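Local coordinates for nicastrin (Dictyostelium purpureum, PDB 4R12), which probably serves as an essential extracellular-domain-bearing subunit of gamma-secretase, the intramembrane protease complex that cleaves membrane proteins such as Notch receptors, at residues 37-43 with 171-177; 92-98 with 141-147. All coordinates share one frame; numbering follows the deposited sequence.

Contact 1: 37-43 with 171-177; sequences SSKHGGN and AELDSFM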
loop_
_atom_site.group_PDB
_atom_site.type_symbol
_atom_site.label_atom_id
_atom_site.label_comp_id
_atom_site.label_asym_id
_atom_site.label_seq_id
_atom_site.Cartn_x
_atom_site.Cartn_y
_atom_site.Cartn_z
ATOM N N SER A 37 21.290 -4.787 2.423
ATOM C CA SER A 37 21.983 -3.919 3.351
ATOM C C SER A 37 23.368 -3.629 2.808
ATOM O O SER A 37 23.935 -4.441 2.084
ATOM C CB SER A 37 22.084 -4.563 4.735
ATOM O OG SER A 37 22.812 -3.730 5.621
ATOM N N SER A 38 23.906 -2.463 3.139
ATOM C CA SER A 38 25.326 -2.246 2.926
ATOM C C SER A 38 26.093 -2.872 4.081
ATOM O O SER A 38 25.512 -3.220 5.117
ATOM C CB SER A 38 25.651 -0.752 2.816
ATOM O OG SER A 38 25.435 -0.101 4.052
ATOM N N LYS A 39 27.396 -3.041 3.894
ATOM C CA LYS A 39 28.258 -3.389 5.008
ATOM C C LYS A 39 28.312 -2.203 5.958
ATOM O O LYS A 39 27.940 -1.068 5.600
ATOM C CB LYS A 39 29.667 -3.758 4.526
ATOM C CG LYS A 39 29.772 -5.129 3.857
ATOM C CD LYS A 39 29.716 -6.248 4.882
ATOM C CE LYS A 39 29.875 -7.637 4.250
ATOM N NZ LYS A 39 30.563 -7.562 2.931
ATOM N N HIS A 40 28.753 -2.469 7.179
ATOM C CA HIS A 40 29.026 -1.404 8.125
ATOM C C HIS A 40 30.063 -0.467 7.502
ATOM O O HIS A 40 31.128 -0.918 7.087
ATOM C CB HIS A 40 29.528 -1.980 9.453
ATOM C CG HIS A 40 29.556 -0.985 10.569
ATOM N ND1 HIS A 40 30.722 -0.415 11.029
ATOM C CD2 HIS A 40 28.560 -0.456 11.317
ATOM C CE1 HIS A 40 30.446 0.419 12.015
ATOM N NE2 HIS A 40 29.140 0.412 12.210
ATOM N N GLY A 41 29.732 0.819 7.395
ATOM C CA GLY A 41 30.633 1.781 6.787
ATOM C C GLY A 41 30.402 1.984 5.296
ATOM O O GLY A 41 31.126 2.732 4.648
ATOM N N GLY A 42 29.409 1.295 4.746
ATOM C CA GLY A 42 29.017 1.491 3.357
ATOM C C GLY A 42 29.786 0.668 2.338
ATOM O O GLY A 42 30.780 0.020 2.659
ATOM N N ASN A 43 29.321 0.693 1.096
ATOM C CA ASN A 43 29.964 -0.051 0.014
ATOM C C ASN A 43 30.352 0.883 -1.122
ATOM O O ASN A 43 29.564 1.729 -1.540
ATOM C CB ASN A 43 29.041 -1.150 -0.524
ATOM C CG ASN A 43 28.840 -2.296 0.455
ATOM O OD1 ASN A 43 28.302 -2.114 1.548
ATOM N ND2 ASN A 43 29.239 -3.495 0.045
ATOM N N ALA A 171 31.307 5.107 -7.009
ATOM C CA ALA A 171 30.250 5.534 -6.092
ATOM C C ALA A 171 30.318 4.806 -4.761
ATOM O O ALA A 171 30.905 3.733 -4.658
ATOM C CB ALA A 171 28.874 5.326 -6.722
ATOM N N GLU A 172 29.713 5.407 -3.741
ATOM C CA GLU A 172 29.547 4.746 -2.457
ATOM C C GLU A 172 28.079 4.720 -2.064
ATOM O O GLU A 172 27.388 5.738 -2.120
ATOM C CB GLU A 172 30.376 5.431 -1.362
ATOM C CG GLU A 172 30.039 4.948 0.044
ATOM C CD GLU A 172 30.957 5.528 1.105
ATOM O OE1 GLU A 172 32.144 5.755 0.804
ATOM O OE2 GLU A 172 30.491 5.757 2.241
ATOM N N LEU A 173 27.619 3.539 -1.663
ATOM C CA LEU A 173 26.259 3.332 -1.197
ATOM C C LEU A 173 26.233 3.023 0.306
ATOM O O LEU A 173 26.767 2.003 0.755
ATOM C CB LEU A 173 25.592 2.187 -1.984
ATOM C CG LEU A 173 25.166 2.368 -3.448
ATOM C CD1 LEU A 173 26.334 2.698 -4.375
ATOM C CD2 LEU A 173 24.423 1.118 -3.952
ATOM N N ASP A 174 25.607 3.904 1.076
ATOM C CA ASP A 174 25.423 3.723 2.514
ATOM C C ASP A 174 23.977 3.367 2.839
ATOM O O ASP A 174 23.072 4.183 2.642
ATOM C CB ASP A 174 25.800 4.996 3.284
ATOM C CG ASP A 174 27.203 5.461 2.994
ATOM O OD1 ASP A 174 28.121 4.618 3.003
ATOM O OD2 ASP A 174 27.389 6.674 2.758
ATOM N N SER A 175 23.763 2.155 3.336
ATOM C CA SER A 175 22.446 1.739 3.798
ATOM C C SER A 175 22.604 0.588 4.769
ATOM O O SER A 175 22.171 -0.529 4.502
ATOM C CB SER A 175 21.542 1.345 2.619
ATOM O OG SER A 175 22.052 0.218 1.922
ATOM N N PHE A 176 23.240 0.865 5.906
ATOM C CA PHE A 176 23.492 -0.168 6.895
ATOM C C PHE A 176 22.247 -0.509 7.695
ATOM O O PHE A 176 21.699 0.343 8.389
ATOM C CB PHE A 176 24.599 0.229 7.870
ATOM C CG PHE A 176 24.852 -0.819 8.919
ATOM C CD1 PHE A 176 25.464 -2.016 8.575
ATOM C CD2 PHE A 176 24.442 -0.630 10.229
ATOM C CE1 PHE A 176 25.679 -3.001 9.525
ATOM C CE2 PHE A 176 24.660 -1.614 11.194
ATOM C CZ PHE A 176 25.276 -2.798 10.838
ATOM N N MET A 177 21.826 -1.769 7.598
ATOM C CA MET A 177 20.642 -2.264 8.286
ATOM C C MET A 177 21.032 -2.943 9.589
ATOM O O MET A 177 21.740 -3.947 9.586
ATOM C CB MET A 177 19.866 -3.234 7.383
ATOM C CG MET A 177 19.407 -2.605 6.064
ATOM S SD MET A 177 18.073 -1.409 6.299
ATOM C CE MET A 177 18.602 -0.099 5.191
HETATM O O HOH W 1 23.249 -5.703 8.389
#

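Contact 2: 92-98 with 141-147; sequences EGIIVLT and FPIFAID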
loop_
_atom_site.group_PDB
_atom_site.type_symbol
_atom_site.label_atom_id
_atom_site.label_comp_id
_atom_site.label_asym_id
_atom_site.label_seq_id
_atom_site.Cartn_x
_atom_site.Cartn_y
_atom_site.Cartn_z
ATOM N N GLU A 92 29.936 -5.000 -5.237
ATOM C CA GLU A 92 29.821 -4.265 -3.974
ATOM C C GLU A 92 28.497 -3.506 -3.858
ATOM O O GLU A 92 28.150 -2.979 -2.803
ATOM C CB GLU A 92 30.997 -3.303 -3.817
ATOM C CG GLU A 92 32.339 -4.008 -3.667
ATOM C CD GLU A 92 32.446 -4.813 -2.378
ATOM O OE1 GLU A 92 31.616 -4.603 -1.469
ATOM O OE2 GLU A 92 33.370 -5.659 -2.271
ATOM N N GLY A 93 27.747 -3.459 -4.944
ATOM C CA GLY A 93 26.476 -2.769 -4.898
ATOM C C GLY A 93 25.884 -2.646 -6.274
ATOM O O GLY A 93 26.566 -2.877 -7.271
ATOM N N ILE A 94 24.608 -2.284 -6.327
ATOM C CA ILE A 94 23.926 -2.075 -7.597
ATOM C C ILE A 94 23.153 -0.764 -7.565
ATOM O O ILE A 94 22.537 -0.418 -6.552
ATOM C CB ILE A 94 22.971 -3.248 -7.919
ATOM C CG1 ILE A 94 23.776 -4.514 -8.215
ATOM C CG2 ILE A 94 22.065 -2.928 -9.109
ATOM C CD1 ILE A 94 22.926 -5.756 -8.309
ATOM N N ILE A 95 23.217 -0.025 -8.670
ATOM C CA ILE A 95 22.374 1.143 -8.877
ATOM C C ILE A 95 21.436 0.854 -10.033
ATOM O O ILE A 95 21.878 0.482 -11.125
ATOM C CB ILE A 95 23.192 2.401 -9.186
ATOM C CG1 ILE A 95 24.146 2.704 -8.032
ATOM C CG2 ILE A 95 22.271 3.582 -9.464
ATOM C CD1 ILE A 95 25.100 3.861 -8.306
ATOM N N VAL A 96 20.141 1.005 -9.785
ATOM C CA VAL A 96 19.145 0.757 -10.820
ATOM C C VAL A 96 18.653 2.086 -11.381
ATOM O O VAL A 96 18.182 2.963 -10.646
ATOM C CB VAL A 96 17.954 -0.079 -10.289
ATOM C CG1 VAL A 96 16.874 -0.241 -11.377
ATOM C CG2 VAL A 96 18.451 -1.451 -9.788
ATOM N N LEU A 97 18.776 2.226 -12.696
ATOM C CA LEU A 97 18.406 3.449 -13.389
ATOM C C LEU A 97 16.902 3.484 -13.651
ATOM O O LEU A 97 16.295 2.460 -13.971
ATOM C CB LEU A 97 19.182 3.554 -14.710
ATOM C CG LEU A 97 20.713 3.448 -14.613
ATOM C CD1 LEU A 97 21.303 3.260 -16.001
ATOM C CD2 LEU A 97 21.312 4.674 -13.941
ATOM N N THR A 98 16.303 4.657 -13.509
ATOM C CA THR A 98 14.878 4.803 -13.782
ATOM C C THR A 98 14.604 5.842 -14.865
ATOM O O THR A 98 13.478 6.336 -14.948
ATOM C CB THR A 98 14.096 5.209 -12.518
ATOM O OG1 THR A 98 14.489 6.534 -12.126
ATOM C CG2 THR A 98 14.383 4.240 -11.373
ATOM N N PHE A 141 24.682 -7.019 -0.311
ATOM C CA PHE A 141 25.226 -5.759 -0.800
ATOM C C PHE A 141 24.062 -4.803 -1.009
ATOM O O PHE A 141 22.930 -5.256 -1.189
ATOM C CB PHE A 141 26.013 -5.960 -2.107
ATOM C CG PHE A 141 25.247 -6.692 -3.186
ATOM C CD1 PHE A 141 24.311 -6.030 -3.977
ATOM C CD2 PHE A 141 25.479 -8.039 -3.426
ATOM C CE1 PHE A 141 23.617 -6.711 -4.966
ATOM C CE2 PHE A 141 24.793 -8.717 -4.422
ATOM C CZ PHE A 141 23.863 -8.054 -5.192
ATOM N N PRO A 142 24.325 -3.489 -0.989
ATOM C CA PRO A 142 23.202 -2.557 -1.122
ATOM C C PRO A 142 22.734 -2.397 -2.569
ATOM O O PRO A 142 23.522 -2.522 -3.518
ATOM C CB PRO A 142 23.776 -1.249 -0.583
ATOM C CG PRO A 142 25.238 -1.340 -0.905
ATOM C CD PRO A 142 25.603 -2.788 -0.769
ATOM N N ILE A 143 21.439 -2.140 -2.726
ATOM C CA ILE A 143 20.873 -1.820 -4.021
ATOM C C ILE A 143 20.065 -0.525 -3.884
ATOM O O ILE A 143 19.202 -0.412 -3.006
ATOM C CB ILE A 143 19.973 -2.967 -4.573
ATOM C CG1 ILE A 143 20.716 -4.308 -4.511
ATOM C CG2 ILE A 143 19.538 -2.672 -6.008
ATOM C CD1 ILE A 143 19.940 -5.486 -5.122
ATOM N N PHE A 144 20.390 0.461 -4.715
ATOM C CA PHE A 144 19.623 1.711 -4.780
ATOM C C PHE A 144 19.019 1.922 -6.156
ATOM O O PHE A 144 19.684 1.690 -7.174
ATOM C CB PHE A 144 20.500 2.942 -4.490
ATOM C CG PHE A 144 20.917 3.112 -3.051
ATOM C CD1 PHE A 144 21.482 2.078 -2.338
ATOM C CD2 PHE A 144 20.821 4.351 -2.442
ATOM C CE1 PHE A 144 21.911 2.263 -1.026
ATOM C CE2 PHE A 144 21.248 4.540 -1.130
ATOM C CZ PHE A 144 21.792 3.489 -0.425
ATOM N N ALA A 145 17.786 2.424 -6.194
ATOM C CA ALA A 145 17.293 3.084 -7.383
ATOM C C ALA A 145 17.539 4.588 -7.230
ATOM O O ALA A 145 17.738 5.086 -6.117
ATOM C CB ALA A 145 15.804 2.800 -7.605
ATOM N N ILE A 146 17.532 5.303 -8.349
ATOM C CA ILE A 146 17.740 6.747 -8.345
ATOM C C ILE A 146 16.731 7.377 -9.290
ATOM O O ILE A 146 16.235 6.708 -10.198
ATOM C CB ILE A 146 19.175 7.136 -8.767
ATOM C CG1 ILE A 146 19.643 6.273 -9.942
ATOM C CG2 ILE A 146 20.142 7.001 -7.578
ATOM C CD1 ILE A 146 20.971 6.699 -10.508
ATOM N N ASP A 147 16.429 8.659 -9.087
ATOM C CA ASP A 147 15.377 9.301 -9.873
ATOM C C ASP A 147 15.804 9.515 -11.318
ATOM O O ASP A 147 16.918 9.177 -11.716
ATOM C CB ASP A 147 14.931 10.629 -9.235
ATOM C CG ASP A 147 15.951 11.762 -9.395
ATOM O OD1 ASP A 147 16.996 11.600 -10.050
ATOM O OD2 ASP A 147 15.682 12.854 -8.864
#

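Contact 1: 37-43 with 171-177
Ser37 and Ser38 meet the end of segment 171-177 with their hydroxyls, each set to take a backbone N-H from the other segment and pass its own proton back along its own chain. With chi1 at 178°, Ser37 OG swings beside its own carbonyl carbon, where it can accept from Met177 N at 3.0 Å and still donate to Ser38 O, lying in that carbonyl's plane on a lone pair. Ser38 OG accepts from Ser175 N at 2.9 Å and donates to Lys39 O, which Gly42 N approaches from the opposite face of the same carbonyl plane.

Backbone bonds flank these grips. Ser38 N donates to Ser175 O at 2.9 Å. Farther along, Asn43 and Leu173 form an antiparallel hydrogen-bonded pair, with Leu173 N to Asn43 O at 2.7 Å and Asn43 N to Leu173 O at 2.9 Å. Between the two bonded regions the chain makes a type II turn from Lys39 to Gly42, closed further by Lys39 N donating to Asn43 OD1. Gly42 CA passes 3.3 Å from Asp174 OD1, where a beta carbon would collide.

The aromatic part is an edge-to-face (T-shaped) pair: His40 brings its CD2 edge over the centre of one Phe176 face, the planes at 86° and the centroids 5.1 Å apart. Phe176 CD1 also lies beside the His40 backbone, while Met177 CB and CG pack along Ser37 CB.

The Asn43-Leu173 pair joins strand 43-50 to strand 169-174 in the small lobe. On its other edge strand 169-174 pairs with strand 581-586, and Leu173 reaches Phe144 of strand 143-146.

Contact 2: 92-98 with 141-147
Ile94 and Phe141 touch where segment 141-147 starts alongside strand 92-96. Followed outward, Ile94 CB sits 4.0 Å from Ile143 CG2, and its CG2 branch, anti to the backbone N, lies at a similar distance from the same methyl. The other branch turns to the aromatic ring: CG1 is 3.9 Å from Phe141 CE1, and the tip, CD1, closes to 3.5 Å from that carbon while also nearing CZ, the two side chains crossing at a slant. The backbones run parallel, 20° apart in direction. Ile94 N donates to Pro142 O and Ile94 O accepts from Phe144 N, then Val96 N bonds Phe144 O at 2.7 Å; the final rung, Ile146 N to Val96 O, is weak. This is the parallel strand pairing of the small lobe's sheet, with Ile94, Val96, Ile143 and Ala145 on one face and Ile95 and Phe144 on the other. Ile146 has CG1 between its backbone N and carbonyl carbon (chi1 41°), which brings CD1 to within 3.5 Å of Ile95 CG2. At the far end of the contact, Thr98 OG1 donates to Ile146 O at 2.6 Å, in the carbonyl plane. A valine in place of Thr98 would probably cost Ile146 O this short bond and leave the side chain without its polar hold on segment 141-147. Asp147, which follows Ile146, is the N-cap of helix 148-160, its OD1 bonded to Thr150 OG1.

In the fold
Contacts 1 and 2 lie in the small lobe with centres about 12 Å apart. Along the chain the order is 37-43, 92-98, 141-147, 171-177, so both halves of contact 2 fall between the halves of contact 1. Strand pairings link them: 169-174 beside 43-50, then 67-72, 90-96 and 143-146, with 67-72 between the contacts in strand order. They also meet directly, since Phe144 packs against Asp174, Pro142 against Ser175, and Asn43 ND2 probably bonds Glu92 OE1. Contact 1 thus holds the antiparallel pairing of 43-50 with 169-174, strands far apart in sequence, while contact 2 is one of the parallel pairings that continue from 43-50.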